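Local coordinates for protein alanine racemase (Corynebacterium glutamicum, PDB 2DY3) that is an alanine racemase of fold type III, pairing a TIM-barrel domain that binds pyridoxal-5'-phosphate with a mostly beta C-terminal domain, at residues 191-196 / 210-215; 236-241 / 324-329. One frame throughout, in Å; residues are numbered along the deposited sequence.

From the N terminus the chain first lays down strand 4-8, which later joins the C-terminal sheet, and then builds the barrel. Contact 1 closes a short loop late in the barrel: after helix 169-186 the segment 191-196 meets 210-215, with helix 199-202 between them, beside the bound pyridoxal-5'-phosphate. The chain then leaves for the C-terminal domain, where contact 2 joins strand 236-247 to the segment 324-329 across 82 residues that contain strands but no helix. The two contacts follow in series, neither nested nor crossed. The centres of contact 1 and contact 2 lie about 36 Å apart, on opposite sides of the chain's centre.

Contact 1 of 2, residues 191-196 / 210-215. With PLP (pyridoxal-5'-phosphate), chain F.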
# COMPACT_ATOMS: atom_id res chain seq x y z
N CYS B 191 -11.47 5.48 -37.00
CA CYS B 191 -11.59 5.81 -35.58
C CYS B 191 -13.06 5.71 -35.16
O CYS B 191 -13.64 6.68 -34.69
CB CYS B 191 -11.07 7.23 -35.31
SG CYS B 191 -9.29 7.44 -35.55
N PRO B 192 -13.66 4.52 -35.33
CA PRO B 192 -15.05 4.19 -35.01
C PRO B 192 -15.50 4.45 -33.58
O PRO B 192 -16.62 4.93 -33.35
CB PRO B 192 -15.14 2.70 -35.34
CG PRO B 192 -14.06 2.50 -36.34
CD PRO B 192 -12.94 3.34 -35.82
N VAL B 193 -14.64 4.13 -32.62
CA VAL B 193 -15.00 4.29 -31.22
C VAL B 193 -14.01 5.17 -30.46
O VAL B 193 -12.86 4.78 -30.23
CB VAL B 193 -15.10 2.91 -30.54
CG1 VAL B 193 -15.56 3.06 -29.10
CG2 VAL B 193 -16.08 2.03 -31.32
N ASN B 194 -14.48 6.35 -30.07
CA ASN B 194 -13.63 7.29 -29.35
C ASN B 194 -14.21 7.58 -27.98
O ASN B 194 -15.41 7.41 -27.75
CB ASN B 194 -13.50 8.58 -30.16
CG ASN B 194 -13.05 8.34 -31.60
OD1 ASN B 194 -11.99 7.76 -31.83
ND2 ASN B 194 -13.86 8.77 -32.56
N HIS B 195 -13.35 8.01 -27.06
CA HIS B 195 -13.77 8.32 -25.70
C HIS B 195 -12.86 9.32 -24.99
O HIS B 195 -11.67 9.38 -25.26
CB HIS B 195 -13.88 7.03 -24.89
CG HIS B 195 -12.76 6.06 -25.11
ND1 HIS B 195 -11.72 5.91 -24.23
CD2 HIS B 195 -12.55 5.16 -26.10
CE1 HIS B 195 -10.92 4.94 -24.65
NE2 HIS B 195 -11.41 4.47 -25.78
N VAL B 196 -13.45 10.10 -24.10
CA VAL B 196 -12.71 11.10 -23.33
C VAL B 196 -13.22 11.20 -21.90
O VAL B 196 -12.51 11.64 -21.01
CB VAL B 196 -12.85 12.51 -23.97
CG1 VAL B 196 -12.32 12.49 -25.41
CG2 VAL B 196 -14.30 12.96 -23.94
N MET B 210 -19.62 10.72 -26.74
CA MET B 210 -19.04 10.14 -27.94
C MET B 210 -19.54 8.71 -28.08
O MET B 210 -20.69 8.43 -27.76
CB MET B 210 -17.52 10.18 -27.85
CG MET B 210 -16.98 11.57 -27.61
SD MET B 210 -15.21 11.70 -27.79
CE MET B 210 -15.08 11.85 -29.57
N GLU B 211 -18.70 7.79 -28.55
CA GLU B 211 -19.14 6.41 -28.71
C GLU B 211 -18.93 5.58 -27.45
O GLU B 211 -19.52 4.50 -27.29
CB GLU B 211 -18.41 5.72 -29.86
CG GLU B 211 -18.67 6.29 -31.25
CD GLU B 211 -17.87 7.55 -31.53
OE1 GLU B 211 -16.85 7.78 -30.83
OE2 GLU B 211 -18.25 8.31 -32.44
N MET B 212 -18.09 6.07 -26.55
CA MET B 212 -17.81 5.33 -25.33
C MET B 212 -17.35 6.26 -24.21
O MET B 212 -16.73 7.29 -24.46
CB MET B 212 -16.72 4.28 -25.62
CG MET B 212 -16.40 3.30 -24.48
SD MET B 212 -15.18 2.05 -24.99
CE MET B 212 -16.22 0.67 -25.35
N VAL B 213 -17.69 5.88 -22.98
CA VAL B 213 -17.30 6.64 -21.79
C VAL B 213 -16.51 5.65 -20.92
O VAL B 213 -16.77 4.45 -20.96
CB VAL B 213 -18.54 7.16 -21.02
CG1 VAL B 213 -19.38 8.05 -21.93
CG2 VAL B 213 -19.38 5.99 -20.51
N ARG B 214 -15.54 6.15 -20.16
CA ARG B 214 -14.74 5.26 -19.33
C ARG B 214 -14.59 5.72 -17.89
O ARG B 214 -13.54 6.21 -17.49
CB ARG B 214 -13.36 5.04 -19.94
CG ARG B 214 -12.58 6.29 -20.25
CD ARG B 214 -11.11 5.97 -20.51
NE ARG B 214 -10.36 7.13 -21.00
CZ ARG B 214 -10.38 8.34 -20.44
NH1 ARG B 214 -11.14 8.59 -19.38
NH2 ARG B 214 -9.63 9.31 -20.94
N PRO B 215 -15.65 5.56 -17.10
CA PRO B 215 -15.58 5.97 -15.70
C PRO B 215 -14.98 4.86 -14.83
O PRO B 215 -15.12 3.67 -15.13
CB PRO B 215 -17.03 6.26 -15.35
CG PRO B 215 -17.77 5.24 -16.16
CD PRO B 215 -17.03 5.22 -17.48
N1 PLP F . -9.17 6.92 -18.07
C2 PLP F . -7.79 6.87 -17.82
C2A PLP F . -6.82 7.00 -18.99
C3 PLP F . -7.34 6.71 -16.49
O3 PLP F . -5.99 6.67 -16.23
C4 PLP F . -8.30 6.59 -15.43
C4A PLP F . -7.86 6.45 -13.95
C5 PLP F . -9.70 6.66 -15.74
C6 PLP F . -10.11 6.81 -17.06
C5A PLP F . -10.76 6.57 -14.69
O4P PLP F . -11.02 7.84 -14.12
P PLP F . -12.09 8.16 -12.95
O1P PLP F . -11.83 7.29 -11.81
O2P PLP F . -11.81 9.57 -12.66
O3P PLP F . -13.40 7.90 -13.60
O HOH W 1 -16.27 10.05 -33.49
O HOH W 2 -16.49 10.01 -23.91
O HOH W 3 -10.84 12.04 -18.98
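The H195 ring turns its edge to R214: H195 ND1 lies 3.7 Å from R214 NE, close to the ring plane, and ring and guanidinium stand almost perpendicular, at 85°. H195, M210 and R214 bury 77, 69 and 66 Å². ND1 of H195 is buried here without a polar partner in the model. With chi1 at 54°, CG of R214 sits between its own backbone N and carbonyl carbon, and the chain runs extended to NE, carrying the guanidinium between pyridoxal-5'-phosphate and V196. PLP N1 lies over one face, 2.9 Å from R214 NH1, and the backbone carbon of V196 over the other. An arginine at the pyridine nitrogen is found in other alanine racemases too; its positive charge nearby would probably disfavour protonation of N1. Water 3 links NH1, weakly, to V196 O. At the far end M210 bends at chi3, its SD touching V196 CG1 at 3.8 Å and its CE reaching N194 CB. Beside it E211 OE1 accepts N194 N (2.9 Å), on the anti side and 33° out of the carboxylate plane; water 1 donates to OE2 and accepts a hydrogen bond from N194 ND2. N194 OD1 accepts M155 N, tying this side chain to strand 150-156. V193 CG1 rests 3.9 Å from M212 CB, and M212 SD approaches the H195 ring obliquely, 4.6 Å from its centroid. Backbone bonds tie V193 to T153 and V213 to K28 and M30, placing the pair between strands 150-156 and 28-32 where the barrel closes, while helix 169-186 packs against N194 and V196 through L181 and F177.

Contact 2 of 2, residues 236-241 / 324-329; sequences MTWEAK and AVIFGE
W238 packs against I326 and F327, two consecutive residues that share it as partner in a classic beta bulge. Its CB lies over the face of the F327 phenyl ring, 4.0 Å from the centroid, in a CH-pi contact. CG, set anti to the backbone N (chi1 -167°), begins the indole's course over I326 and approaches CD1 of that residue. CD2 and CE2 continue across the same methyl, which stands over one face of the six-membered ring, 3.8 Å from its centroid. CE3 meets both partners, I326 CG2 at 3.5 Å and F327 CE2 at 3.7 Å; at the rim CZ3 touches CG2 and CD1 of I326. The five-membered ring of W238 and the ring of F327 are inclined at 59°, an oblique pairing. Beyond W238, the sulfur of M236 reaches the edge of the F327 ring, with SD 3.8 Å from CZ, a Met-aromatic contact.

The backbone explains the bulge: W238 O accepts I326 N at 2.8 Å and, more weakly, F327 N, while W238 N donates to F327 O. Regular antiparallel pairing holds farther on, where A240 and A324 form a hydrogen-bonded pair with bonds in both directions. On the other side of the bulge, before W238, T237 OG1 accepts E329 N at 2.7 Å in a nearly straight bond (169°), and G328 lets the chain pass tightly beside T237. On the face of E239 and V325, water 4 donates to both E239 OE2 and E329 O.

Strand 236-247 is flanked here by strand 4-8 on one edge, bonded from T237 to K7 and E239 to T5, and by 323-325 on the other. V325 in turn pairs with T290 of strand 288-291, while W238 also packs on L4, T6 and the loop residues P352 and T356.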
# COMPACT_ATOMS: atom_id res chain seq x y z
N MET B 236 -16.76 0.14 -0.46
CA MET B 236 -15.70 -0.22 0.46
C MET B 236 -15.86 0.33 1.87
O MET B 236 -16.26 1.48 2.07
CB MET B 236 -14.33 0.22 -0.07
CG MET B 236 -13.16 -0.11 0.86
SD MET B 236 -11.55 0.50 0.26
CE MET B 236 -11.20 -0.68 -1.05
N THR B 237 -15.56 -0.52 2.84
CA THR B 237 -15.59 -0.15 4.24
C THR B 237 -14.28 -0.70 4.83
O THR B 237 -13.97 -1.88 4.64
CB THR B 237 -16.77 -0.78 4.99
OG1 THR B 237 -18.01 -0.27 4.47
CG2 THR B 237 -16.68 -0.47 6.48
N TRP B 238 -13.51 0.15 5.49
CA TRP B 238 -12.25 -0.26 6.11
C TRP B 238 -12.53 -0.27 7.61
O TRP B 238 -12.90 0.76 8.18
CB TRP B 238 -11.13 0.75 5.77
CG TRP B 238 -9.72 0.28 6.09
CD1 TRP B 238 -9.28 -1.01 6.17
CD2 TRP B 238 -8.57 1.11 6.28
NE1 TRP B 238 -7.93 -1.03 6.39
CE2 TRP B 238 -7.46 0.25 6.46
CE3 TRP B 238 -8.35 2.50 6.31
CZ2 TRP B 238 -6.16 0.73 6.67
CZ3 TRP B 238 -7.07 2.97 6.51
CH2 TRP B 238 -5.99 2.09 6.69
N GLU B 239 -12.35 -1.42 8.25
CA GLU B 239 -12.63 -1.53 9.67
C GLU B 239 -11.68 -2.47 10.42
O GLU B 239 -11.17 -3.44 9.87
CB GLU B 239 -14.08 -1.99 9.89
CG GLU B 239 -14.36 -3.41 9.44
CD GLU B 239 -15.85 -3.75 9.43
OE1 GLU B 239 -16.19 -4.93 9.22
OE2 GLU B 239 -16.69 -2.84 9.62
N ALA B 240 -11.47 -2.16 11.69
CA ALA B 240 -10.60 -2.96 12.53
C ALA B 240 -11.29 -3.28 13.84
O ALA B 240 -12.25 -2.62 14.24
CB ALA B 240 -9.30 -2.19 12.81
N LYS B 241 -10.82 -4.33 14.50
CA LYS B 241 -11.37 -4.72 15.78
C LYS B 241 -10.39 -4.23 16.84
O LYS B 241 -9.18 -4.48 16.73
CB LYS B 241 -11.54 -6.24 15.83
CG LYS B 241 -12.51 -6.74 14.77
CD LYS B 241 -13.03 -8.13 15.09
CE LYS B 241 -14.20 -8.49 14.18
NZ LYS B 241 -14.74 -9.85 14.46
N ALA B 324 -14.28 -1.07 14.90
CA ALA B 324 -14.01 0.35 14.67
C ALA B 324 -13.96 0.62 13.16
O ALA B 324 -13.07 0.14 12.46
CB ALA B 324 -12.69 0.74 15.32
N VAL B 325 -14.92 1.40 12.67
CA VAL B 325 -14.97 1.75 11.26
C VAL B 325 -14.06 2.96 11.00
O VAL B 325 -14.24 4.01 11.60
CB VAL B 325 -16.42 2.12 10.81
CG1 VAL B 325 -16.42 2.58 9.35
CG2 VAL B 325 -17.35 0.92 10.98
N ILE B 326 -13.08 2.79 10.12
CA ILE B 326 -12.16 3.87 9.79
C ILE B 326 -12.88 4.73 8.74
O ILE B 326 -12.85 5.96 8.80
CB ILE B 326 -10.83 3.32 9.25
CG1 ILE B 326 -10.15 2.48 10.35
CG2 ILE B 326 -9.94 4.45 8.77
CD1 ILE B 326 -8.90 1.73 9.91
N PHE B 327 -13.53 4.05 7.80
CA PHE B 327 -14.34 4.72 6.78
C PHE B 327 -15.18 3.67 6.07
O PHE B 327 -14.76 2.53 5.89
CB PHE B 327 -13.48 5.53 5.79
CG PHE B 327 -12.77 4.71 4.74
CD1 PHE B 327 -13.45 4.19 3.65
CD2 PHE B 327 -11.40 4.51 4.81
CE1 PHE B 327 -12.78 3.50 2.66
CE2 PHE B 327 -10.72 3.83 3.81
CZ PHE B 327 -11.41 3.32 2.74
N GLY B 328 -16.40 4.04 5.70
CA GLY B 328 -17.28 3.12 5.03
C GLY B 328 -18.62 2.99 5.72
O GLY B 328 -19.08 3.93 6.36
N GLU B 329 -19.23 1.82 5.60
CA GLU B 329 -20.53 1.55 6.20
C GLU B 329 -20.48 1.73 7.71
O GLU B 329 -19.52 1.32 8.37
CB GLU B 329 -20.98 0.13 5.85
CG GLU B 329 -22.39 -0.22 6.33
CD GLU B 329 -22.92 -1.50 5.70
OE1 GLU B 329 -24.06 -1.90 6.04
OE2 GLU B 329 -22.22 -2.10 4.86
O HOH W 4 -19.31 -1.63 8.97